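Local coordinates for hypothetical protein (Clostridium sporogenes ATCC 15579, PDB 4QRK) that is of unknown function but is a putative cell adhesion protein built as a right-handed beta-helix, with a calcium ion bound in the crystal, at residues L27-G32 and L72-P77; G48-S53 and N91-N96; E23-N28 and E99-E104; K144-V149 and S200-E205. All blocks are in the same frame, centred on the assembly; numbering follows the deposited sequence. Where two conformers were deposited one is given.

Overall arrangement
The four contacts lie on the two long sheets of the beta-helix. Contacts 1, 3 and 4 belong to one sheet, where strands run in the order 69-75, 24-32, 103-110, 123-130, 147-153, 203-210. Contacts 1 and 3 share strand 24-32, which meets a different neighbour on each edge; their centres are about 15 Å apart. Contact 2 joins strands 46-52 and 91-98 of the other sheet, and touches contact 1 through Phe31 and Trp93. Along the chain it is nested inside the loop closed by contact 3. Contact 4 comes last, in the LiaF C-terminal family region, about 30 Å from contact 2 between centres. Contacts 1 and 2 lie across the chain's centre from contact 4.

Contact 1. Residues L27-G32 and L72-P77; sequences LNLNFG and LEISQP
Leu29 and Ile74 lie side by side and point the same way into the protein interior. The CD2 branch of Leu29 does the touching, 3.5 Å from Ile74 CB. Leu29 CG lies opposite the carbonyl carbon (chi1 -60°), and CD2 comes close to Ile74 CB, CG1 and CD1 alike. Leu27 and Leu72 also lie side by side, with Leu27 CD1 3.8 Å from Leu72 CG. Asn28, Glu73, Asn30 and Ser75 occupy the other face. Asn28 and Glu73 extend alongside each other, their amide and carboxylate planes turned 47° apart. Asn28 ND2 gives a weak, bent hydrogen bond to Glu73 OE2 at 2.8 Å. In one of two modelled conformers of Ser75, Asn30 ND2 makes a tentative bond to Ser75 OG, also 2.8 Å but almost straight (174°), with the hydroxyl oxygen in the amide plane.

These are neighbouring parallel strands of the beta-helix. Their backbones alternate donors and acceptors from Asn28 N to Gln76 N, and the last of these bonds, Gln76 N to Asn30 O, is 2.8 Å. Strand 103-110 pairs with the other edge of strand 24-32.

Beyond the paired residues, Gln76 reaches across with an extended chain. Its OE1 lies over one face of the Phe31 ring and accepts a hydrogen bond from Val33 N and a doubtful, bent one from Gly32 N. A water bonds to Gln76 O at 2.6 Å and weakly to Asn30 O.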
loop_
_atom_site.group_PDB
_atom_site.type_symbol
_atom_site.label_atom_id
_atom_site.label_comp_id
_atom_site.label_asym_id
_atom_site.label_seq_id
_atom_site.Cartn_x
_atom_site.Cartn_y
_atom_site.Cartn_z
ATOM N N LEU A 27 1.156 -9.573 -4.385
ATOM C CA LEU A 27 1.460 -8.449 -5.258
ATOM C C LEU A 27 2.727 -7.783 -4.755
ATOM O O LEU A 27 2.865 -7.462 -3.560
ATOM C CB LEU A 27 0.294 -7.461 -5.286
ATOM C CG LEU A 27 0.442 -6.172 -6.100
ATOM C CD1 LEU A 27 0.599 -6.502 -7.530
ATOM C CD2 LEU A 27 -0.758 -5.226 -5.908
ATOM N N ASN A 28 3.683 -7.625 -5.661
ATOM C CA ASN A 28 4.949 -7.028 -5.302
ATOM C C ASN A 28 5.217 -5.892 -6.259
ATOM O O ASN A 28 5.306 -6.099 -7.468
ATOM C CB ASN A 28 6.058 -8.091 -5.280
ATOM C CG ASN A 28 7.433 -7.498 -4.929
ATOM O OD1 ASN A 28 7.539 -6.637 -4.073
ATOM N ND2 ASN A 28 8.475 -7.962 -5.601
ATOM N N LEU A 29 5.272 -4.671 -5.724
ATOM C CA LEU A 29 5.390 -3.461 -6.550
ATOM C C LEU A 29 6.710 -2.712 -6.263
ATOM O O LEU A 29 7.062 -2.443 -5.112
ATOM C CB LEU A 29 4.199 -2.527 -6.315
ATOM C CG LEU A 29 2.802 -3.063 -6.629
ATOM C CD1 LEU A 29 1.677 -2.107 -6.256
ATOM C CD2 LEU A 29 2.626 -3.397 -8.095
ATOM N N ASN A 30 7.461 -2.419 -7.314
ATOM C CA ASN A 30 8.701 -1.638 -7.194
ATOM C C ASN A 30 8.588 -0.422 -8.038
ATOM O O ASN A 30 8.549 -0.535 -9.249
ATOM C CB ASN A 30 9.901 -2.441 -7.656
ATOM C CG ASN A 30 10.020 -3.709 -6.909
ATOM O OD1 ASN A 30 10.259 -3.691 -5.713
ATOM N ND2 ASN A 30 9.825 -4.829 -7.588
ATOM N N PHE A 31 8.523 0.736 -7.396
ATOM C CA PHE A 31 8.081 1.930 -8.075
ATOM C C PHE A 31 9.080 2.995 -7.718
ATOM O O PHE A 31 9.278 3.274 -6.549
ATOM C CB PHE A 31 6.706 2.267 -7.528
ATOM C CG PHE A 31 6.011 3.413 -8.232
ATOM C CD1 PHE A 31 5.300 3.193 -9.393
ATOM C CD2 PHE A 31 6.016 4.702 -7.685
ATOM C CE1 PHE A 31 4.625 4.235 -10.027
ATOM C CE2 PHE A 31 5.344 5.750 -8.310
ATOM C CZ PHE A 31 4.631 5.509 -9.475
ATOM N N GLY A 32 9.734 3.566 -8.713
ATOM C CA GLY A 32 10.794 4.520 -8.476
ATOM C C GLY A 32 10.287 5.903 -8.148
ATOM O O GLY A 32 10.650 6.463 -7.119
ATOM N N LEU A 72 2.549 -11.828 -8.488
ATOM C CA LEU A 72 2.432 -10.746 -9.455
ATOM C C LEU A 72 3.399 -9.651 -9.073
ATOM O O LEU A 72 3.275 -9.032 -8.011
ATOM C CB LEU A 72 1.006 -10.204 -9.501
ATOM C CG LEU A 72 0.642 -9.022 -10.429
ATOM C CD1 LEU A 72 1.154 -9.144 -11.839
ATOM C CD2 LEU A 72 -0.835 -8.899 -10.448
ATOM N N GLU A 73 4.334 -9.387 -9.967
ATOM C CA GLU A 73 5.310 -8.371 -9.715
ATOM C C GLU A 73 5.245 -7.288 -10.778
ATOM O O GLU A 73 5.236 -7.558 -11.970
ATOM C CB GLU A 73 6.701 -8.983 -9.691
ATOM C CG GLU A 73 7.769 -7.959 -9.408
ATOM C CD GLU A 73 9.118 -8.601 -9.235
ATOM O OE1 GLU A 73 9.689 -9.096 -10.243
ATOM O OE2 GLU A 73 9.580 -8.630 -8.078
ATOM N N ILE A 74 5.249 -6.048 -10.340
ATOM C CA ILE A 74 5.241 -4.936 -11.280
ATOM C C ILE A 74 6.371 -4.018 -10.871
ATOM O O ILE A 74 6.421 -3.554 -9.724
ATOM C CB ILE A 74 3.929 -4.180 -11.248
ATOM C CG1 ILE A 74 2.753 -5.160 -11.186
ATOM C CG2 ILE A 74 3.868 -3.216 -12.458
ATOM C CD1 ILE A 74 1.402 -4.521 -11.341
ATOM N N SER A 75 7.278 -3.754 -11.804
ATOM C CA SER A 75 8.459 -2.951 -11.517
ATOM C C SER A 75 8.720 -1.863 -12.542
ATOM O O SER A 75 8.600 -2.109 -13.739
ATOM C CB SER A 75 9.669 -3.874 -11.404
ATOM O OG SER A 75 9.450 -4.780 -10.348
ATOM N N GLN A 76 9.018 -0.643 -12.047
ATOM C CA GLN A 76 9.490 0.479 -12.884
ATOM C C GLN A 76 10.967 0.207 -13.055
ATOM O O GLN A 76 11.662 0.035 -12.044
ATOM C CB GLN A 76 9.331 1.844 -12.174
ATOM C CG GLN A 76 9.567 3.087 -13.080
ATOM C CD GLN A 76 9.525 4.420 -12.270
ATOM O OE1 GLN A 76 9.178 4.426 -11.105
ATOM N NE2 GLN A 76 9.870 5.523 -12.898
ATOM N N PRO A 77 11.469 0.134 -14.301
ATOM C CA PRO A 77 12.913 -0.078 -14.445
ATOM C C PRO A 77 13.690 0.960 -13.622
ATOM O O PRO A 77 13.450 2.190 -13.719
ATOM C CB PRO A 77 13.178 0.155 -15.948
ATOM C CG PRO A 77 11.827 -0.087 -16.650
ATOM C CD PRO A 77 10.802 0.387 -15.593
HETATM O O HOH W 1 11.690 0.867 -9.546
#

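Contact 2. Residues G48-S53 and N91-N96; sequences GKFIYS and NEWNIN
An antiparallel strand pair at the N-terminal end of the beta-helix brings Phe50 edge-on to Trp93. Strand 46-52 lies between strands 11-17 and 91-98, and the two segments run almost exactly opposite, at 177°. Phe50 and Trp93 form a non-hydrogen-bonded pair on the face that looks into the interior. Their stack is T-shaped: the Phe50 edge meets the five-membered ring of Trp93, with planes at 73° and centroids 4.8 Å apart. Trp93 also makes an edge-to-face contact with Phe31, which links the two sheets.

The hydrogen-bonded pairs, Lys49 with Asn94 and Ile51 with Glu92, each make two backbone bonds. The bond from Ile51 N to Glu92 O is 2.8 Å long. On this outer face, in one of two modelled positions of Glu92, Asn94 ND2 gives a nearly straight hydrogen bond (164°) to Glu92 OE2, reaching that oxygen on its anti side at 2.8 Å. At the end of the pair, Asn91 OD1 comes to 3.5 Å from Tyr52 CB, while Asn91 ND2 bonds to Val33 O and Tyr52 OH to Glu13. Phe50 CG lies anti to its carbonyl carbon, beside the backbone N, which leads CD1 onto the indole, 3.4 Å from Trp93 CD1.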
loop_
_atom_site.group_PDB
_atom_site.type_symbol
_atom_site.label_atom_id
_atom_site.label_comp_id
_atom_site.label_asym_id
_atom_site.label_seq_id
_atom_site.Cartn_x
_atom_site.Cartn_y
_atom_site.Cartn_z
ATOM N N GLY A 48 -4.673 -2.721 -14.603
ATOM C CA GLY A 48 -3.955 -1.492 -14.370
ATOM C C GLY A 48 -3.844 -0.645 -15.607
ATOM O O GLY A 48 -3.758 -1.163 -16.724
ATOM N N LYS A 49 -3.862 0.667 -15.400
ATOM C CA LYS A 49 -3.510 1.630 -16.434
ATOM C C LYS A 49 -2.222 2.371 -16.035
ATOM O O LYS A 49 -2.129 2.939 -14.940
ATOM C CB LYS A 49 -4.652 2.634 -16.624
ATOM C CG LYS A 49 -4.405 3.593 -17.793
ATOM C CD LYS A 49 -5.486 4.651 -17.874
ATOM C CE LYS A 49 -5.265 5.587 -19.044
ATOM N NZ LYS A 49 -6.270 6.682 -19.083
ATOM N N PHE A 50 -1.252 2.360 -16.935
ATOM C CA PHE A 50 0.089 2.850 -16.646
ATOM C C PHE A 50 0.353 3.956 -17.626
ATOM O O PHE A 50 0.121 3.794 -18.845
ATOM C CB PHE A 50 1.101 1.703 -16.810
ATOM C CG PHE A 50 0.783 0.536 -15.951
ATOM C CD1 PHE A 50 1.284 0.454 -14.673
ATOM C CD2 PHE A 50 -0.103 -0.423 -16.376
ATOM C CE1 PHE A 50 0.984 -0.603 -13.853
ATOM C CE2 PHE A 50 -0.422 -1.478 -15.573
ATOM C CZ PHE A 50 0.128 -1.566 -14.274
ATOM N N ILE A 51 0.777 5.095 -17.081
ATOM C CA ILE A 51 1.103 6.281 -17.876
ATOM C C ILE A 51 2.527 6.696 -17.580
ATOM O O ILE A 51 2.913 6.856 -16.419
ATOM C CB ILE A 51 0.171 7.413 -17.585
ATOM C CG1 ILE A 51 -1.254 6.974 -17.909
ATOM C CG2 ILE A 51 0.511 8.648 -18.422
ATOM C CD1 ILE A 51 -2.295 7.983 -17.373
ATOM N N TYR A 52 3.339 6.803 -18.621
ATOM C CA TYR A 52 4.763 7.080 -18.405
ATOM C C TYR A 52 5.320 7.914 -19.558
ATOM O O TYR A 52 5.050 7.621 -20.709
ATOM C CB TYR A 52 5.575 5.767 -18.152
ATOM C CG TYR A 52 5.502 4.714 -19.228
ATOM C CD1 TYR A 52 4.483 3.781 -19.258
ATOM C CD2 TYR A 52 6.469 4.651 -20.218
ATOM C CE1 TYR A 52 4.415 2.831 -20.286
ATOM C CE2 TYR A 52 6.420 3.700 -21.222
ATOM C CZ TYR A 52 5.381 2.797 -21.244
ATOM O OH TYR A 52 5.336 1.864 -22.240
ATOM N N SER A 53 6.066 8.975 -19.243
ATOM C CA SER A 53 6.556 9.880 -20.264
ATOM C C SER A 53 7.953 9.532 -20.761
ATOM O O SER A 53 8.392 10.036 -21.784
ATOM C CB SER A 53 6.553 11.295 -19.725
ATOM O OG SER A 53 7.341 11.362 -18.580
ATOM N N ASN A 91 4.702 9.765 -14.403
ATOM C CA ASN A 91 4.727 8.332 -14.151
ATOM C C ASN A 91 3.630 7.982 -13.178
ATOM O O ASN A 91 3.705 8.269 -11.968
ATOM C CB ASN A 91 6.069 7.879 -13.573
ATOM C CG ASN A 91 6.221 6.373 -13.631
ATOM O OD1 ASN A 91 6.170 5.788 -14.712
ATOM N ND2 ASN A 91 6.415 5.741 -12.486
ATOM N N GLU A 92 2.604 7.336 -13.694
ATOM C CA GLU A 92 1.412 7.048 -12.910
ATOM C C GLU A 92 0.940 5.609 -13.145
ATOM O O GLU A 92 0.822 5.156 -14.288
ATOM C CB GLU A 92 0.307 8.067 -13.245
ATOM C CG GLU A 92 -0.960 7.985 -12.381
ATOM C CD GLU A 92 -2.063 8.959 -12.862
ATOM O OE1 GLU A 92 -2.015 10.142 -12.472
ATOM O OE2 GLU A 92 -2.951 8.556 -13.652
ATOM N N TRP A 93 0.673 4.909 -12.036
ATOM C CA TRP A 93 0.130 3.575 -12.065
ATOM C C TRP A 93 -1.206 3.591 -11.327
ATOM O O TRP A 93 -1.312 3.966 -10.142
ATOM C CB TRP A 93 1.054 2.558 -11.378
ATOM C CG TRP A 93 2.399 2.313 -12.009
ATOM C CD1 TRP A 93 2.972 2.959 -13.082
ATOM C CD2 TRP A 93 3.364 1.370 -11.540
ATOM N NE1 TRP A 93 4.234 2.445 -13.317
ATOM C CE2 TRP A 93 4.506 1.491 -12.363
ATOM C CE3 TRP A 93 3.365 0.436 -10.499
ATOM C CZ2 TRP A 93 5.637 0.690 -12.188
ATOM C CZ3 TRP A 93 4.496 -0.340 -10.314
ATOM C CH2 TRP A 93 5.617 -0.207 -11.154
ATOM N N ASN A 94 -2.233 3.175 -12.028
ATOM C CA ASN A 94 -3.567 3.113 -11.436
ATOM C C ASN A 94 -4.047 1.698 -11.499
ATOM O O ASN A 94 -4.275 1.181 -12.578
ATOM C CB ASN A 94 -4.501 4.018 -12.222
ATOM C CG ASN A 94 -4.014 5.433 -12.268
ATOM O OD1 ASN A 94 -4.032 6.111 -11.266
ATOM N ND2 ASN A 94 -3.525 5.869 -13.417
ATOM N N ILE A 95 -4.133 1.053 -10.343
ATOM C CA ILE A 95 -4.337 -0.384 -10.261
ATOM C C ILE A 95 -5.668 -0.743 -9.597
ATOM O O ILE A 95 -5.984 -0.203 -8.530
ATOM C CB ILE A 95 -3.167 -1.019 -9.469
ATOM C CG1 ILE A 95 -1.863 -0.849 -10.290
ATOM C CG2 ILE A 95 -3.441 -2.495 -9.155
ATOM C CD1 ILE A 95 -0.635 -1.280 -9.545
ATOM N N ASN A 96 -6.451 -1.616 -10.240
ATOM C CA ASN A 96 -7.675 -2.144 -9.631
ATOM C C ASN A 96 -7.437 -3.607 -9.274
ATOM O O ASN A 96 -6.957 -4.394 -10.119
ATOM C CB ASN A 96 -8.942 -2.096 -10.537
ATOM C CG ASN A 96 -9.313 -0.721 -11.061
ATOM O OD1 ASN A 96 -9.788 -0.618 -12.210
ATOM N ND2 ASN A 96 -9.155 0.319 -10.263
#

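Contact 3. Residues E23-N28 and E99-E104; sequences EKTKLN and EKIPTE
Glu104 reaches across to Lys24 and Lys26 with one carboxylate oxygen turned to each. Its CB passes 4.1 Å from Thr25 O. CG lies opposite the carbonyl carbon (chi1 -68°), and from there the extended chain carries CD to a place between the two lysines, 3.9 Å from Lys24 NZ. OE2 takes the salt bridge from Lys24 NZ at 2.9 Å. The ammonium approaches from above the carboxylate plane, 41° out of it, and a bend in the lysine chain at chi3 (-103°) brings it there. OE1 faces Lys26, whose extended chain runs alongside: CE is 3.4 Å away, and the salt bridge to NZ is long at 3.9 Å. The carboxylate thus sits between two positive charges, which probably favours its ionised form.

On the other face Thr25 OG1 lies 3.5 Å from Ile101 CG2, the two side chains meeting at about a right angle. Thr103 OG1 donates to Ile101 O within its own segment. Backbone bonds connect Thr25 N to Pro102 O, Glu104 N to Thr25 O and Leu27 N to Glu104 O. This is parallel pairing between neighbouring strands in one sheet of a right-handed beta-helix, where a turn leads into strand 103-110 beside strand 24-32.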
loop_
_atom_site.group_PDB
_atom_site.type_symbol
_atom_site.label_atom_id
_atom_site.label_comp_id
_atom_site.label_asym_id
_atom_site.label_seq_id
_atom_site.Cartn_x
_atom_site.Cartn_y
_atom_site.Cartn_z
ATOM N N GLU A 23 -5.188 -18.946 -5.931
ATOM C CA GLU A 23 -6.178 -18.856 -4.887
ATOM C C GLU A 23 -5.723 -17.843 -3.865
ATOM O O GLU A 23 -6.438 -17.560 -2.924
ATOM C CB GLU A 23 -6.364 -20.226 -4.237
ATOM C CG GLU A 23 -6.843 -21.268 -5.244
ATOM C CD GLU A 23 -7.116 -22.610 -4.614
ATOM O OE1 GLU A 23 -6.442 -22.956 -3.605
ATOM O OE2 GLU A 23 -8.005 -23.312 -5.140
ATOM N N LYS A 24 -4.518 -17.317 -4.044
ATOM C CA LYS A 24 -4.071 -16.193 -3.259
ATOM C C LYS A 24 -3.261 -15.275 -4.207
ATOM O O LYS A 24 -2.622 -15.759 -5.140
ATOM C CB LYS A 24 -3.258 -16.667 -2.051
ATOM C CG LYS A 24 -2.618 -15.504 -1.238
ATOM C CD LYS A 24 -1.575 -15.961 -0.224
ATOM C CE LYS A 24 -2.121 -15.953 1.198
ATOM N NZ LYS A 24 -1.081 -16.338 2.199
ATOM N N THR A 25 -3.351 -13.962 -4.010
ATOM C CA THR A 25 -2.524 -12.991 -4.750
ATOM C C THR A 25 -1.396 -12.488 -3.844
ATOM O O THR A 25 -1.636 -12.059 -2.712
ATOM C CB THR A 25 -3.323 -11.747 -5.174
ATOM O OG1 THR A 25 -4.341 -12.112 -6.099
ATOM C CG2 THR A 25 -2.425 -10.729 -5.850
ATOM N N LYS A 26 -0.171 -12.535 -4.356
ATOM C CA LYS A 26 0.972 -11.885 -3.707
ATOM C C LYS A 26 1.499 -10.818 -4.670
ATOM O O LYS A 26 2.133 -11.129 -5.662
ATOM C CB LYS A 26 2.063 -12.894 -3.370
ATOM C CG LYS A 26 1.685 -13.893 -2.290
ATOM C CD LYS A 26 2.926 -14.646 -1.763
ATOM C CE LYS A 26 2.606 -15.498 -0.529
ATOM N NZ LYS A 26 3.843 -15.974 0.165
ATOM N N LEU A 27 1.156 -9.573 -4.385
ATOM C CA LEU A 27 1.460 -8.449 -5.258
ATOM C C LEU A 27 2.727 -7.783 -4.755
ATOM O O LEU A 27 2.865 -7.462 -3.560
ATOM C CB LEU A 27 0.294 -7.461 -5.286
ATOM C CG LEU A 27 0.442 -6.172 -6.100
ATOM C CD1 LEU A 27 0.599 -6.502 -7.530
ATOM C CD2 LEU A 27 -0.758 -5.226 -5.908
ATOM N N ASN A 28 3.683 -7.625 -5.661
ATOM C CA ASN A 28 4.949 -7.028 -5.302
ATOM C C ASN A 28 5.217 -5.892 -6.259
ATOM O O ASN A 28 5.306 -6.099 -7.468
ATOM C CB ASN A 28 6.058 -8.091 -5.280
ATOM C CG ASN A 28 7.433 -7.498 -4.929
ATOM O OD1 ASN A 28 7.539 -6.637 -4.073
ATOM N ND2 ASN A 28 8.475 -7.962 -5.601
ATOM N N GLU A 99 -11.518 -8.188 -5.282
ATOM C CA GLU A 99 -12.007 -7.982 -3.912
ATOM C C GLU A 99 -12.221 -9.256 -3.076
ATOM O O GLU A 99 -12.436 -9.162 -1.844
ATOM C CB GLU A 99 -13.308 -7.172 -3.945
ATOM C CG GLU A 99 -13.064 -5.785 -4.448
ATOM C CD GLU A 99 -14.295 -4.910 -4.461
ATOM O OE1 GLU A 99 -15.380 -5.326 -3.993
ATOM O OE2 GLU A 99 -14.158 -3.784 -4.978
ATOM N N LYS A 100 -12.177 -10.423 -3.718
ATOM C CA LYS A 100 -12.480 -11.695 -3.027
ATOM C C LYS A 100 -11.240 -12.512 -2.681
ATOM O O LYS A 100 -11.167 -13.173 -1.625
ATOM C CB LYS A 100 -13.439 -12.570 -3.879
ATOM C CG LYS A 100 -14.836 -11.982 -4.039
ATOM C CD LYS A 100 -15.832 -13.007 -4.600
ATOM C CE LYS A 100 -17.276 -12.486 -4.620
ATOM N NZ LYS A 100 -17.801 -12.183 -3.257
ATOM N N ILE A 101 -10.269 -12.496 -3.566
ATOM C CA ILE A 101 -9.104 -13.357 -3.380
ATOM C C ILE A 101 -8.227 -12.882 -2.198
ATOM O O ILE A 101 -7.985 -11.669 -2.042
ATOM C CB ILE A 101 -8.319 -13.472 -4.679
ATOM C CG1 ILE A 101 -7.332 -14.627 -4.603
ATOM C CG2 ILE A 101 -7.628 -12.156 -5.030
ATOM C CD1 ILE A 101 -6.631 -14.950 -5.936
ATOM N N PRO A 102 -7.796 -13.825 -1.322
ATOM C CA PRO A 102 -6.849 -13.452 -0.262
ATOM C C PRO A 102 -5.613 -12.785 -0.851
ATOM O O PRO A 102 -5.044 -13.348 -1.780
ATOM C CB PRO A 102 -6.470 -14.812 0.353
ATOM C CG PRO A 102 -7.662 -15.664 0.116
ATOM C CD PRO A 102 -8.179 -15.253 -1.228
ATOM N N THR A 103 -5.209 -11.631 -0.310
ATOM C CA THR A 103 -4.192 -10.788 -0.934
ATOM C C THR A 103 -3.136 -10.284 0.047
ATOM O O THR A 103 -3.455 -9.829 1.136
ATOM C CB THR A 103 -4.864 -9.549 -1.585
ATOM O OG1 THR A 103 -5.746 -9.982 -2.622
ATOM C CG2 THR A 103 -3.839 -8.616 -2.203
ATOM N N GLU A 104 -1.878 -10.397 -0.360
ATOM C CA GLU A 104 -0.745 -9.795 0.339
ATOM C C GLU A 104 -0.142 -8.808 -0.612
ATOM O O GLU A 104 -0.100 -9.069 -1.821
ATOM C CB GLU A 104 0.284 -10.861 0.672
ATOM C CG GLU A 104 -0.200 -11.851 1.697
ATOM C CD GLU A 104 0.839 -12.951 1.952
ATOM O OE1 GLU A 104 1.998 -12.800 1.481
ATOM O OE2 GLU A 104 0.487 -13.955 2.619
#

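Contact 4. Residues K144-V149 and S200-E205; sequences KNNVKV and SKNSIE
Asn146 OD1 accepts a hydrogen bond from Ser203 N at 3.0 Å, in the plane of its side-chain carbonyl. This side-chain bond comes just before the regular strand pairing. A water takes part too: it donates to Asn146 OD1 and to Lys201 O, and accepts from Ser203 OG at 3.1 Å. Asn146 OD1 is therefore gripped by two donors.

The backbone bonds follow in parallel register. Val147 N donates to Ser203 O, Glu205 N to Val147 O and Val149 N to Glu205 O, the last at 2.9 Å.

The apolar contacts are made by one methyl. Ile204 CG1 lies beside the backbone N (chi1 -40°), which puts CG2 anti to that N. There CG2 meets Val149 CG2 at 3.9 Å and Val147 CB at 4.0 Å. All three side chains point the same way, into the interior.

The Asn202 amide packs on the loop before strand 147-153. It lies against the backbone of Lys144 and Asn145, with ND2 3.4 Å from Asn145 CA. Asn145 O is buried here without a polar partner.

Outside the pair, Asn145 OD1 bonds to Lys124 and Glu205 OE2 to Tyr197. Strand 147-153 has strand 123-130 on its other edge, and strand 203-210 has strand 167-174 on its own.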
loop_
_atom_site.group_PDB
_atom_site.type_symbol
_atom_site.label_atom_id
_atom_site.label_comp_id
_atom_site.label_asym_id
_atom_site.label_seq_id
_atom_site.Cartn_x
_atom_site.Cartn_y
_atom_site.Cartn_z
ATOM N N LYS A 144 -12.005 -10.319 7.608
ATOM C CA LYS A 144 -12.506 -11.560 8.181
ATOM C C LYS A 144 -11.392 -12.469 8.670
ATOM O O LYS A 144 -11.581 -13.649 8.892
ATOM C CB LYS A 144 -13.398 -12.273 7.158
ATOM C CG LYS A 144 -14.728 -11.533 6.889
ATOM C CD LYS A 144 -15.470 -11.143 8.202
ATOM C CE LYS A 144 -16.844 -10.527 7.942
ATOM N NZ LYS A 144 -16.772 -9.286 7.111
ATOM N N ASN A 145 -10.229 -11.896 8.870
ATOM C CA ASN A 145 -9.116 -12.619 9.430
ATOM C C ASN A 145 -8.203 -11.562 10.005
ATOM O O ASN A 145 -8.446 -10.359 9.826
ATOM C CB ASN A 145 -8.418 -13.334 8.309
ATOM C CG ASN A 145 -8.383 -12.492 7.079
ATOM O OD1 ASN A 145 -9.149 -12.713 6.137
ATOM N ND2 ASN A 145 -7.528 -11.469 7.090
ATOM N N ASN A 146 -7.168 -11.989 10.707
ATOM C CA ASN A 146 -6.178 -11.060 11.198
ATOM C C ASN A 146 -5.402 -10.454 10.054
ATOM O O ASN A 146 -5.203 -11.099 9.034
ATOM C CB ASN A 146 -5.234 -11.772 12.132
ATOM C CG ASN A 146 -5.941 -12.266 13.361
ATOM O OD1 ASN A 146 -6.791 -11.566 13.933
ATOM N ND2 ASN A 146 -5.629 -13.483 13.762
ATOM N N VAL A 147 -4.965 -9.218 10.236
ATOM C CA VAL A 147 -4.235 -8.498 9.188
ATOM C C VAL A 147 -2.995 -7.888 9.818
ATOM O O VAL A 147 -3.039 -7.382 10.940
ATOM C CB VAL A 147 -5.096 -7.383 8.574
ATOM C CG1 VAL A 147 -4.363 -6.679 7.381
ATOM C CG2 VAL A 147 -6.408 -7.897 8.139
ATOM N N LYS A 148 -1.891 -7.931 9.080
ATOM C CA LYS A 148 -0.616 -7.395 9.508
ATOM C C LYS A 148 -0.263 -6.261 8.555
ATOM O O LYS A 148 -0.260 -6.453 7.355
ATOM C CB LYS A 148 0.429 -8.519 9.443
ATOM C CG LYS A 148 1.704 -8.245 10.162
ATOM C CD LYS A 148 1.944 -9.278 11.266
ATOM C CE LYS A 148 3.055 -8.844 12.248
ATOM N NZ LYS A 148 2.647 -7.729 13.185
ATOM N N VAL A 149 -0.002 -5.076 9.091
ATOM C CA VAL A 149 0.389 -3.930 8.290
ATOM C C VAL A 149 1.688 -3.342 8.796
ATOM O O VAL A 149 1.799 -2.993 9.966
ATOM C CB VAL A 149 -0.691 -2.840 8.300
ATOM C CG1 VAL A 149 -0.246 -1.606 7.519
ATOM C CG2 VAL A 149 -1.984 -3.382 7.725
ATOM N N SER A 200 -12.721 -8.192 19.548
ATOM C CA SER A 200 -13.072 -8.870 18.299
ATOM C C SER A 200 -12.177 -10.082 18.065
ATOM O O SER A 200 -11.011 -10.106 18.478
ATOM C CB SER A 200 -12.976 -7.891 17.117
ATOM O OG SER A 200 -11.653 -7.407 17.016
ATOM N N LYS A 201 -12.718 -11.090 17.403
ATOM C CA LYS A 201 -11.923 -12.272 17.059
ATOM C C LYS A 201 -10.747 -11.867 16.162
ATOM O O LYS A 201 -9.627 -12.324 16.347
ATOM C CB LYS A 201 -12.798 -13.320 16.340
ATOM C CG LYS A 201 -12.054 -14.613 15.974
ATOM C CD LYS A 201 -12.885 -15.574 15.117
ATOM C CE LYS A 201 -13.030 -15.072 13.684
ATOM N NZ LYS A 201 -13.797 -16.007 12.814
ATOM N N ASN A 202 -11.039 -11.016 15.179
ATOM C CA ASN A 202 -10.055 -10.531 14.203
ATOM C C ASN A 202 -9.454 -9.175 14.555
ATOM O O ASN A 202 -10.122 -8.302 15.131
ATOM C CB ASN A 202 -10.715 -10.380 12.836
ATOM C CG ASN A 202 -11.351 -11.670 12.350
ATOM O OD1 ASN A 202 -12.493 -11.677 11.873
ATOM N ND2 ASN A 202 -10.615 -12.768 12.470
ATOM N N SER A 203 -8.194 -8.981 14.188
ATOM C CA SER A 203 -7.545 -7.711 14.479
ATOM C C SER A 203 -6.563 -7.272 13.396
ATOM O O SER A 203 -6.075 -8.101 12.630
ATOM C CB SER A 203 -6.828 -7.812 15.831
ATOM O OG SER A 203 -5.640 -8.547 15.658
ATOM N N ILE A 204 -6.300 -5.964 13.338
ATOM C CA ILE A 204 -5.227 -5.406 12.519
ATOM C C ILE A 204 -4.100 -4.947 13.426
ATOM O O ILE A 204 -4.308 -4.137 14.341
ATOM C CB ILE A 204 -5.675 -4.197 11.654
ATOM C CG1 ILE A 204 -7.055 -4.445 11.093
ATOM C CG2 ILE A 204 -4.622 -3.953 10.554
ATOM C CD1 ILE A 204 -7.574 -3.400 10.045
ATOM N N GLU A 205 -2.913 -5.507 13.202
ATOM C CA GLU A 205 -1.718 -5.122 13.945
ATOM C C GLU A 205 -0.964 -4.229 12.990
ATOM O O GLU A 205 -0.637 -4.650 11.887
ATOM C CB GLU A 205 -0.843 -6.337 14.299
ATOM C CG GLU A 205 -1.512 -7.364 15.276
ATOM C CD GLU A 205 -1.505 -6.946 16.725
ATOM O OE1 GLU A 205 -0.821 -5.955 17.079
ATOM O OE2 GLU A 205 -2.187 -7.629 17.526
HETATM O O HOH W 2 -6.881 -11.208 16.785
#